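Local coordinates for protein terminase large subunit (Bacillus phage spp1, PDB 2WBN) that cuts the viral genome through its metal-dependent nuclease domain, the part present here, within an ATP-driven motor that packages DNA into empty capsids, at residues A[70-73]-A[74-77]; A[184-187]-A[188-191]; A[90-93]-A[94-98]; A[163-166]-A[167-171]; A[112-115]-A[116-119]. One frame throughout, in Å; residues are numbered along the deposited sequence.

Contact 1: residues A[70-73]-A[74-77]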
# COMPACT_ATOMS: atom_id res chain seq x y z
N HIS A 70 -4.96 8.57 -0.76
CA HIS A 70 -5.51 9.70 -0.03
C HIS A 70 -6.43 9.18 1.07
O HIS A 70 -7.20 8.23 0.86
CB HIS A 70 -6.32 10.62 -0.93
CG HIS A 70 -7.12 11.65 -0.18
ND1 HIS A 70 -6.53 12.68 0.52
CD2 HIS A 70 -8.45 11.80 -0.01
CE1 HIS A 70 -7.47 13.41 1.10
NE2 HIS A 70 -8.65 12.90 0.78
N TYR A 71 -6.39 9.86 2.21
CA TYR A 71 -7.11 9.46 3.41
C TYR A 71 -8.14 10.50 3.81
O TYR A 71 -7.78 11.60 4.21
CB TYR A 71 -6.11 9.28 4.54
CG TYR A 71 -6.70 8.76 5.84
CD1 TYR A 71 -7.81 7.92 5.85
CD2 TYR A 71 -6.12 9.10 7.05
CE1 TYR A 71 -8.32 7.44 7.03
CE2 TYR A 71 -6.62 8.62 8.23
CZ TYR A 71 -7.72 7.79 8.22
OH TYR A 71 -8.23 7.32 9.41
N ASP A 72 -9.43 10.16 3.67
CA ASP A 72 -10.51 10.99 4.19
C ASP A 72 -10.86 10.43 5.58
O ASP A 72 -11.62 9.47 5.71
CB ASP A 72 -11.72 10.95 3.25
CG ASP A 72 -12.82 11.94 3.64
OD1 ASP A 72 -12.97 12.27 4.83
OD2 ASP A 72 -13.55 12.38 2.73
N LYS A 73 -10.27 11.04 6.60
CA LYS A 73 -10.44 10.56 7.98
C LYS A 73 -11.88 10.65 8.48
O LYS A 73 -12.37 9.71 9.12
CB LYS A 73 -9.50 11.33 8.91
CG LYS A 73 -9.54 10.86 10.36
CD LYS A 73 -8.46 11.50 11.22
CE LYS A 73 -8.65 11.09 12.68
NZ LYS A 73 -7.94 11.97 13.66
N ARG A 74 -12.56 11.75 8.18
CA ARG A 74 -13.93 11.96 8.65
C ARG A 74 -14.92 10.92 8.10
O ARG A 74 -15.80 10.47 8.82
CB ARG A 74 -14.43 13.37 8.28
CG ARG A 74 -13.59 14.53 8.79
CD ARG A 74 -14.23 15.84 8.31
NE ARG A 74 -13.49 17.05 8.65
CZ ARG A 74 -13.87 18.29 8.32
NH1 ARG A 74 -15.00 18.49 7.63
NH2 ARG A 74 -13.14 19.35 8.68
N LYS A 75 -14.76 10.55 6.83
CA LYS A 75 -15.63 9.55 6.20
C LYS A 75 -15.11 8.12 6.36
O LYS A 75 -15.78 7.17 5.93
CB LYS A 75 -15.81 9.84 4.71
CG LYS A 75 -16.27 11.25 4.39
CD LYS A 75 -16.80 11.34 2.96
CE LYS A 75 -17.59 12.61 2.74
NZ LYS A 75 -18.19 12.63 1.37
N ASN A 76 -13.91 7.97 6.92
CA ASN A 76 -13.27 6.66 7.04
C ASN A 76 -13.10 5.97 5.70
O ASN A 76 -13.45 4.80 5.53
CB ASN A 76 -14.06 5.76 8.00
CG ASN A 76 -13.39 5.64 9.33
OD1 ASN A 76 -13.51 6.52 10.19
ND2 ASN A 76 -12.67 4.54 9.51
N ARG A 77 -12.55 6.72 4.75
CA ARG A 77 -12.30 6.19 3.41
C ARG A 77 -10.88 6.41 2.99
O ARG A 77 -10.25 7.41 3.36
CB ARG A 77 -13.15 6.87 2.36
CG ARG A 77 -14.60 6.66 2.49
CD ARG A 77 -15.26 7.29 1.28
NE ARG A 77 -16.69 7.40 1.45
CZ ARG A 77 -17.47 8.15 0.68
NH1 ARG A 77 -16.97 8.89 -0.32
NH2 ARG A 77 -18.76 8.18 0.94
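The beta hairpin joining strands 64-72 and 77-86 closes on Asp72 and Arg77, an antiparallel hydrogen-bonded pair. Asp72 N donates to Arg77 O at 2.9 Å, and Arg77 N returns a straighter bond to Asp72 O at 3.1 Å. Four residues make the turn. Lys73, Arg74 and Lys75 keep right-handed backbone angles, whereas Asn76 takes the left-handed region (phi 57°) and faces Asp72 together with Arg77, a G1 beta bulge. The side chain of Asp72 folds into this turn: its CG is anti to the backbone N (chi1 -172°), where OD1 accepts a hydrogen bond of 3.2 Å from Lys75 N, the N-H arriving from above the carboxylate plane. Asp72 OD2 lies 3.4 Å from Lys75 CG, against the aliphatic part of that side chain, while Lys75 NZ stops 4.8 Å from Asp72 OD2, short of a salt bridge. Farther out, Lys75 CD lies 4.0 Å over the centre of the Arg77 guanidinium, whose NH1 bonds to Tyr79. On the inner side Tyr71 turns the edge of its ring to Arg77 O, with CD1 at 3.5 Å, and Phe199 meets the same ring edge-to-face.

Contact 2: residues A[184-187]-A[188-191]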
# COMPACT_ATOMS: atom_id res chain seq x y z
N LEU A 184 -5.09 -12.55 6.61
CA LEU A 184 -5.12 -12.68 5.15
C LEU A 184 -4.01 -13.60 4.69
O LEU A 184 -2.96 -13.72 5.34
CB LEU A 184 -4.96 -11.31 4.45
CG LEU A 184 -6.08 -10.29 4.68
CD1 LEU A 184 -5.70 -8.94 4.05
CD2 LEU A 184 -7.38 -10.81 4.12
N GLU A 185 -4.24 -14.25 3.55
CA GLU A 185 -3.20 -15.00 2.87
C GLU A 185 -1.97 -14.12 2.70
O GLU A 185 -2.10 -12.91 2.46
CB GLU A 185 -3.64 -15.46 1.49
CG GLU A 185 -4.77 -16.45 1.49
CD GLU A 185 -5.48 -16.55 0.14
OE1 GLU A 185 -5.69 -15.51 -0.58
OE2 GLU A 185 -5.86 -17.70 -0.19
N ASP A 186 -0.80 -14.74 2.84
CA ASP A 186 0.48 -14.07 2.70
C ASP A 186 1.06 -14.34 1.31
O ASP A 186 2.13 -14.93 1.15
CB ASP A 186 1.45 -14.57 3.79
CG ASP A 186 2.73 -13.80 3.81
OD1 ASP A 186 2.74 -12.67 3.26
OD2 ASP A 186 3.73 -14.31 4.34
N LYS A 187 0.32 -13.92 0.30
CA LYS A 187 0.62 -14.27 -1.07
C LYS A 187 -0.19 -13.33 -1.95
O LYS A 187 -1.34 -13.03 -1.62
CB LYS A 187 0.22 -15.73 -1.29
CG LYS A 187 -0.01 -16.17 -2.72
CD LYS A 187 -0.26 -17.67 -2.81
CE LYS A 187 -0.09 -18.17 -4.24
NZ LYS A 187 1.37 -18.34 -4.62
N ASP A 188 0.40 -12.85 -3.04
CA ASP A 188 -0.34 -11.95 -3.99
C ASP A 188 -0.92 -10.76 -3.19
O ASP A 188 -2.05 -10.34 -3.40
CB ASP A 188 -1.46 -12.73 -4.74
CG ASP A 188 -0.94 -13.88 -5.62
OD1 ASP A 188 0.26 -13.91 -5.96
OD2 ASP A 188 -1.74 -14.78 -5.96
N ASN A 189 -0.11 -10.20 -2.29
CA ASN A 189 -0.57 -9.23 -1.29
C ASN A 189 0.43 -8.11 -1.11
O ASN A 189 0.46 -7.44 -0.08
CB ASN A 189 -0.77 -9.93 0.06
CG ASN A 189 0.54 -10.41 0.67
OD1 ASN A 189 1.52 -10.70 -0.05
ND2 ASN A 189 0.58 -10.49 1.99
N HIS A 190 1.24 -7.88 -2.13
CA HIS A 190 2.37 -6.95 -2.01
C HIS A 190 1.93 -5.49 -1.86
O HIS A 190 2.52 -4.72 -1.07
CB HIS A 190 3.32 -7.19 -3.19
CG HIS A 190 3.49 -8.65 -3.49
ND1 HIS A 190 4.14 -9.51 -2.64
CD2 HIS A 190 2.97 -9.43 -4.47
CE1 HIS A 190 4.07 -10.74 -3.11
NE2 HIS A 190 3.37 -10.72 -4.22
N THR A 191 0.87 -5.11 -2.58
CA THR A 191 0.32 -3.76 -2.43
C THR A 191 -0.48 -3.61 -1.14
O THR A 191 -0.63 -2.49 -0.64
CB THR A 191 -0.62 -3.34 -3.61
OG1 THR A 191 -1.80 -4.16 -3.61
CG2 THR A 191 0.10 -3.44 -4.95
O HOH W 1 3.90 -11.83 0.32
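The chain runs extended through Lys187 and then turns sharply at Asp188, whose left-handed backbone (phi 55°) sends Asn189 back alongside Asp186 just as helix 190-198 begins. Asn189 holds its CG between its own backbone N and carbonyl carbon (chi1 67°), and in this rotamer the amide reaches back over the turn. Its ND2 makes a weak hydrogen bond of 3.3 Å to Asp186 OD1. The two side chains meet at a slant, their carboxylate and amide planes 69° apart. A water completes a small triangle: it donates to Asn189 OD1 at 2.7 Å and to Asp186 OD1 at 3.3 Å, so both ends of the amide are tied to the same carboxylate oxygen, one directly and one through solvent. Lys187 and Asp188 lie side by side and point the same way, CG to CG at 3.8 Å, yet Lys187 NZ remains 4.8 Å from Asp188 OD1 and any attraction between the charges acts at a distance. Farther back, Glu185 OE1 accepts from Asp171 N, joining the loop to the segment just after helix 161-169. Asn189 occupies the N-cap position without making a capping bond. Glu166 of helix 161-169 lies at this helix start, taking a hydrogen bond from Thr191 OG1 and a weak one from His190 N. The turn thus delivers His190, a ligand of the second manganese, to the first turn of the helix that also carries Asp193, part of the two-metal nuclease site of this RNase H-like domain.

Contact 3: residues A[90-93]-A[94-98]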
# COMPACT_ATOMS: atom_id res chain seq x y z
N SER A 90 14.34 -2.33 -8.91
CA SER A 90 15.34 -1.30 -9.11
C SER A 90 14.98 -0.12 -8.23
O SER A 90 13.88 0.45 -8.35
CB SER A 90 15.40 -0.86 -10.58
OG SER A 90 16.22 0.30 -10.71
N LEU A 91 15.88 0.20 -7.31
CA LEU A 91 15.73 1.41 -6.52
C LEU A 91 15.91 2.66 -7.40
O LEU A 91 15.22 3.65 -7.19
CB LEU A 91 16.73 1.41 -5.35
CG LEU A 91 16.59 0.26 -4.34
CD1 LEU A 91 17.49 0.51 -3.12
CD2 LEU A 91 15.12 0.11 -3.91
N LYS A 92 16.81 2.61 -8.39
CA LYS A 92 16.94 3.72 -9.34
C LYS A 92 15.59 4.01 -10.02
O LYS A 92 15.13 5.16 -10.06
CB LYS A 92 18.01 3.43 -10.39
CG LYS A 92 18.11 4.53 -11.48
CD LYS A 92 19.48 4.56 -12.15
CE LYS A 92 19.59 5.68 -13.20
NZ LYS A 92 19.26 7.05 -12.66
N ARG A 93 14.95 2.96 -10.54
CA ARG A 93 13.65 3.08 -11.24
C ARG A 93 12.55 3.58 -10.31
O ARG A 93 11.66 4.33 -10.72
CB ARG A 93 13.22 1.74 -11.87
CG ARG A 93 11.86 1.79 -12.57
CD ARG A 93 11.46 0.53 -13.34
NE ARG A 93 10.20 0.77 -14.06
CZ ARG A 93 9.06 0.08 -13.95
NH1 ARG A 93 8.96 -0.99 -13.17
NH2 ARG A 93 7.99 0.46 -14.67
N THR A 94 12.61 3.16 -9.06
CA THR A 94 11.61 3.54 -8.08
C THR A 94 11.74 5.04 -7.76
O THR A 94 10.74 5.77 -7.79
CB THR A 94 11.75 2.69 -6.83
OG1 THR A 94 11.65 1.31 -7.21
CG2 THR A 94 10.68 3.01 -5.83
N ALA A 95 12.96 5.48 -7.48
CA ALA A 95 13.20 6.91 -7.20
C ALA A 95 12.85 7.77 -8.42
O ALA A 95 12.20 8.80 -8.28
CB ALA A 95 14.67 7.14 -6.77
N ASP A 96 13.25 7.34 -9.62
CA ASP A 96 12.89 8.08 -10.83
C ASP A 96 11.36 8.26 -10.97
O ASP A 96 10.89 9.36 -11.29
CB ASP A 96 13.49 7.42 -12.08
CG ASP A 96 15.01 7.57 -12.15
OD1 ASP A 96 15.60 8.19 -11.23
OD2 ASP A 96 15.64 7.06 -13.11
N PHE A 97 10.61 7.21 -10.69
CA PHE A 97 9.15 7.26 -10.75
C PHE A 97 8.59 8.23 -9.72
O PHE A 97 7.70 9.05 -10.04
CB PHE A 97 8.54 5.86 -10.52
CG PHE A 97 7.05 5.86 -10.44
CD1 PHE A 97 6.28 5.89 -11.60
CD2 PHE A 97 6.41 5.84 -9.21
CE1 PHE A 97 4.89 5.90 -11.53
CE2 PHE A 97 5.02 5.85 -9.14
CZ PHE A 97 4.26 5.88 -10.31
N VAL A 98 9.12 8.18 -8.51
CA VAL A 98 8.69 9.05 -7.42
C VAL A 98 9.01 10.50 -7.75
O VAL A 98 8.14 11.38 -7.67
CB VAL A 98 9.31 8.58 -6.06
CG1 VAL A 98 9.21 9.68 -5.01
CG2 VAL A 98 8.59 7.32 -5.59
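The carbonyl plane of Ser90 has a donor of Thr94 on each face. Thr94 N approaches from one, 3.1 Å from Ser90 O and tilted 33° from the plane; Thr94 OG1 comes from the other, tilted 25° and only 2.6 Å from the same oxygen. The hydroxyl gets there because OG1 stands beside its own backbone N and anti to the carbonyl carbon (chi1 -56°), pointing back along the helix axis. A second flat group, the carboxylate of Asp96, has Lys92 O close to its carbon, 3.2 Å from Asp96 CG. The aliphatic chain of Lys92 passes this carboxylate at a slant, and a bend at its last torsion turns NZ to Asp96 OD2, a long salt bridge of 3.6 Å. Asp96 OD1 has a further partner in Arg99, so the acid has basic partners both before and after it along the helix. Both arrangements belong to the opening of helix 91-100. Ser90 is its N-cap: OG accepts a nearly straight bond of 3.0 Å from Arg93 N, while Ser90 O receives the first main-chain bond of the helix. Regular bonds follow, including Ala95 N to Leu91 O at 2.9 Å. Arg93 runs out extended to a salt bridge with Asp86, at the end of strand 77-86. The helix covers one face of the central sheet, where the Phe97 ring reaches Phe66 and Leu84 and Thr94 touches Leu64. Leu91 and Ala95 face helix 115-124, both meeting Leu121.

Contact 4: residues A[163-166]-A[167-171]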
# COMPACT_ATOMS: atom_id res chain seq x y z
N ILE A 163 -3.22 -2.88 -7.25
CA ILE A 163 -4.00 -2.70 -6.02
C ILE A 163 -5.42 -3.27 -6.20
O ILE A 163 -5.90 -4.04 -5.36
CB ILE A 163 -4.09 -1.20 -5.60
CG1 ILE A 163 -2.74 -0.68 -5.13
CG2 ILE A 163 -5.11 -1.00 -4.46
CD1 ILE A 163 -2.67 0.84 -4.97
N ALA A 164 -6.07 -2.91 -7.31
CA ALA A 164 -7.41 -3.43 -7.62
C ALA A 164 -7.46 -4.97 -7.62
O ALA A 164 -8.30 -5.55 -6.96
CB ALA A 164 -7.94 -2.87 -8.97
N ARG A 165 -6.53 -5.61 -8.33
CA ARG A 165 -6.49 -7.05 -8.44
C ARG A 165 -6.22 -7.71 -7.08
O ARG A 165 -6.91 -8.64 -6.69
CB ARG A 165 -5.43 -7.50 -9.45
CG ARG A 165 -5.43 -9.03 -9.68
CD ARG A 165 -4.35 -9.50 -10.65
NE ARG A 165 -3.09 -8.82 -10.41
CZ ARG A 165 -2.23 -9.13 -9.46
NH1 ARG A 165 -1.13 -8.39 -9.34
NH2 ARG A 165 -2.45 -10.14 -8.61
N GLU A 166 -5.24 -7.20 -6.35
CA GLU A 166 -4.85 -7.87 -5.12
C GLU A 166 -5.94 -7.75 -4.08
O GLU A 166 -6.27 -8.74 -3.42
CB GLU A 166 -3.52 -7.34 -4.62
CG GLU A 166 -2.36 -7.72 -5.50
CD GLU A 166 -1.04 -7.48 -4.82
OE1 GLU A 166 -0.99 -6.64 -3.89
OE2 GLU A 166 -0.06 -8.15 -5.20
N PHE A 167 -6.52 -6.56 -3.93
CA PHE A 167 -7.55 -6.36 -2.93
C PHE A 167 -8.83 -7.12 -3.26
O PHE A 167 -9.45 -7.70 -2.36
CB PHE A 167 -7.83 -4.86 -2.71
CG PHE A 167 -6.87 -4.17 -1.76
CD1 PHE A 167 -5.63 -3.72 -2.19
CD2 PHE A 167 -7.24 -3.93 -0.44
CE1 PHE A 167 -4.78 -3.06 -1.32
CE2 PHE A 167 -6.38 -3.29 0.45
CZ PHE A 167 -5.15 -2.83 -0.01
N GLU A 168 -9.22 -7.13 -4.54
CA GLU A 168 -10.38 -7.92 -4.95
C GLU A 168 -10.22 -9.43 -4.70
O GLU A 168 -11.18 -10.11 -4.29
CB GLU A 168 -10.75 -7.68 -6.41
CG GLU A 168 -12.01 -8.47 -6.77
CD GLU A 168 -12.69 -8.07 -8.06
OE1 GLU A 168 -12.50 -6.94 -8.56
OE2 GLU A 168 -13.44 -8.93 -8.57
N ASN A 169 -9.02 -9.96 -4.91
CA ASN A 169 -8.84 -11.40 -4.90
C ASN A 169 -8.31 -11.99 -3.58
O ASN A 169 -8.39 -13.21 -3.40
CB ASN A 169 -8.00 -11.81 -6.12
CG ASN A 169 -8.73 -11.51 -7.44
OD1 ASN A 169 -9.67 -12.19 -7.80
ND2 ASN A 169 -8.34 -10.44 -8.10
N ILE A 170 -7.79 -11.16 -2.67
CA ILE A 170 -7.25 -11.69 -1.38
C ILE A 170 -8.34 -12.36 -0.51
O ILE A 170 -9.48 -11.91 -0.45
CB ILE A 170 -6.49 -10.59 -0.57
CG1 ILE A 170 -5.55 -11.22 0.47
CG2 ILE A 170 -7.46 -9.61 0.07
CD1 ILE A 170 -4.21 -11.75 -0.08
N ASP A 171 -7.98 -13.47 0.11
CA ASP A 171 -8.87 -14.25 0.94
C ASP A 171 -8.23 -14.42 2.33
O ASP A 171 -7.03 -14.15 2.52
CB ASP A 171 -9.12 -15.64 0.31
CG ASP A 171 -10.21 -15.64 -0.77
OD1 ASP A 171 -11.28 -15.03 -0.57
OD2 ASP A 171 -10.02 -16.28 -1.83
O HOH W 2 -10.25 -6.13 -9.26
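Ile163 and Phe167 form the tight side of this helical turn, lying next to each other and pointing the same way. Ile163 CG2 touches Phe167 CD1 at 3.6 Å, and the ring presents its edge, in plane, to Ile163 O, 3.2 Å from CD1. With CG set beside its backbone N (chi1 -83°), Phe167 carries that edge along the helix to the preceding turn. Thr191 of helix 190-198 and Ile155 of strand 152-155 pack against both residues, so helix 161-169 packs on both the sheet and the helix that bears the metal ligands His190 and Asp193. Glu166 is buried here as well, facing the start of helix 190-198. The opposite character appears at Arg165, Glu168 and Asn169, which are exposed. Here Asn169 ND2 bends back to Arg165 O at 2.7 Å, and since Asn169 N bonds that oxygen at 3.1 Å, one residue supplies two donors to a single carbonyl near the helix end. The Arg165 and Asn169 side chains cross at about a right angle, although their flat groups are only 12° from parallel. A water donates to Glu168 OE1 at 2.5 Å and, weakly, to Ala164 O.

Contact 5: residues A[112-115]-A[116-119]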
# COMPACT_ATOMS: atom_id res chain seq x y z
N SER A 112 10.72 -2.17 6.66
CA SER A 112 11.90 -1.98 7.49
C SER A 112 12.85 -3.19 7.48
O SER A 112 13.90 -3.12 8.09
CB SER A 112 11.51 -1.62 8.94
OG SER A 112 10.86 -2.69 9.59
N SER A 113 12.50 -4.26 6.76
CA SER A 113 13.38 -5.44 6.66
C SER A 113 14.61 -5.19 5.78
O SER A 113 15.56 -5.98 5.80
CB SER A 113 12.61 -6.65 6.10
OG SER A 113 12.36 -6.52 4.72
N GLU A 114 14.60 -4.09 5.03
CA GLU A 114 15.71 -3.73 4.15
C GLU A 114 16.27 -2.35 4.55
O GLU A 114 16.11 -1.37 3.81
CB GLU A 114 15.24 -3.75 2.70
CG GLU A 114 14.72 -5.12 2.25
CD GLU A 114 14.74 -5.33 0.72
OE1 GLU A 114 15.45 -4.58 -0.00
OE2 GLU A 114 14.06 -6.25 0.25
N PRO A 115 16.90 -2.26 5.73
CA PRO A 115 17.39 -0.94 6.20
C PRO A 115 18.36 -0.26 5.23
O PRO A 115 18.36 0.95 5.13
CB PRO A 115 18.03 -1.25 7.54
CG PRO A 115 18.33 -2.71 7.50
CD PRO A 115 17.25 -3.33 6.68
N ARG A 116 19.15 -1.03 4.49
CA ARG A 116 20.14 -0.44 3.58
C ARG A 116 19.49 -0.01 2.25
O ARG A 116 20.03 0.85 1.55
CB ARG A 116 21.31 -1.38 3.33
CG ARG A 116 21.93 -2.06 4.58
CD ARG A 116 22.22 -1.12 5.71
NE ARG A 116 23.59 -0.64 5.72
CZ ARG A 116 24.00 0.58 5.39
NH1 ARG A 116 23.15 1.50 4.98
NH2 ARG A 116 25.29 0.87 5.46
N SER A 117 18.35 -0.61 1.89
CA SER A 117 17.59 -0.15 0.72
C SER A 117 16.99 1.21 1.02
O SER A 117 16.96 2.08 0.15
CB SER A 117 16.49 -1.12 0.34
OG SER A 117 17.05 -2.35 -0.08
N ILE A 118 16.51 1.39 2.24
CA ILE A 118 16.06 2.69 2.72
C ILE A 118 17.19 3.73 2.68
O ILE A 118 17.02 4.82 2.13
CB ILE A 118 15.46 2.58 4.13
CG1 ILE A 118 14.15 1.79 4.07
CG2 ILE A 118 15.22 3.97 4.73
CD1 ILE A 118 13.56 1.51 5.41
N ASP A 119 18.35 3.37 3.23
CA ASP A 119 19.54 4.24 3.19
C ASP A 119 19.87 4.60 1.74
O ASP A 119 20.08 5.76 1.42
CB ASP A 119 20.75 3.52 3.80
CG ASP A 119 20.68 3.36 5.33
OD1 ASP A 119 19.92 4.07 6.01
OD2 ASP A 119 21.43 2.51 5.86
O HOH W 3 17.86 2.52 7.27
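Glu114 and Ser117 turn their polar ends to one another across the first turn of helix 115-124. Ser117 places OG beside its backbone N (chi1 -64°), directed back toward the helix start, and Glu114 extends beyond CG to meet it. The hydroxyl donates to Glu114 OE1 at 2.7 Å, using the anti lone pair, the one away from the other carboxylate oxygen. Nearer the backbone the chains also touch through carbon, Glu114 CB lying 3.7 Å from Ser117 CB. Glu114 is the N-cap residue, and its carbonyl serves the helix at the same time: Ile118 N comes in nearly along the C=O axis at 3.2 Å, while Ser117 N adds only a weak bond. Pro115 begins the helix, where its lack of an N-H costs no helical bond. Its ring points away, but its carbonyl points along the helix to accept Asp119 N at 3.1 Å. Asp119 sets its carboxylate beside that carbonyl, and a water joins the two acceptors, donating to Pro115 O at 2.7 Å and to Asp119 OD1 at 2.9 Å. Ile118 points its CD1 past the backbone of Ser112, 4.4 Å from CA, and packs with Phe57. Glu114 and Ser117 touch Phe57 too. Asp111, just before Ser112 and a ligand of the first manganese, accepts from Ser113 OG through its OD1. The side chain of Glu114 comes within about 4 Å of that of Asp111, and the Ser117 bond would restrict rotation of its carboxylate beside this metal ligand.

Overall arrangement
Contact 4 is the most buried of the five, contact 3 is partly buried, and contacts 1, 2 and 5 lie at the surface. Contacts 2 and 4 touch, their centres about 9 Å apart: helix 161-169 and the start of helix 190-198 are joined through Glu166 of contact 4 and Thr191 of contact 2. Contacts 3 and 5 meet more lightly, where Leu91 packs on Ser117 between helices 91-100 and 115-124. Contact 2 contains the metal ligand His190 and contact 5 adjoins Asp111; both have carboxylate bonds and a bridging water near a helix start, whereas contact 3 uses serine capping. Contact 1, a sheet hairpin remote from the metal ligands, lies across the chain's centre from contacts 3 and 5.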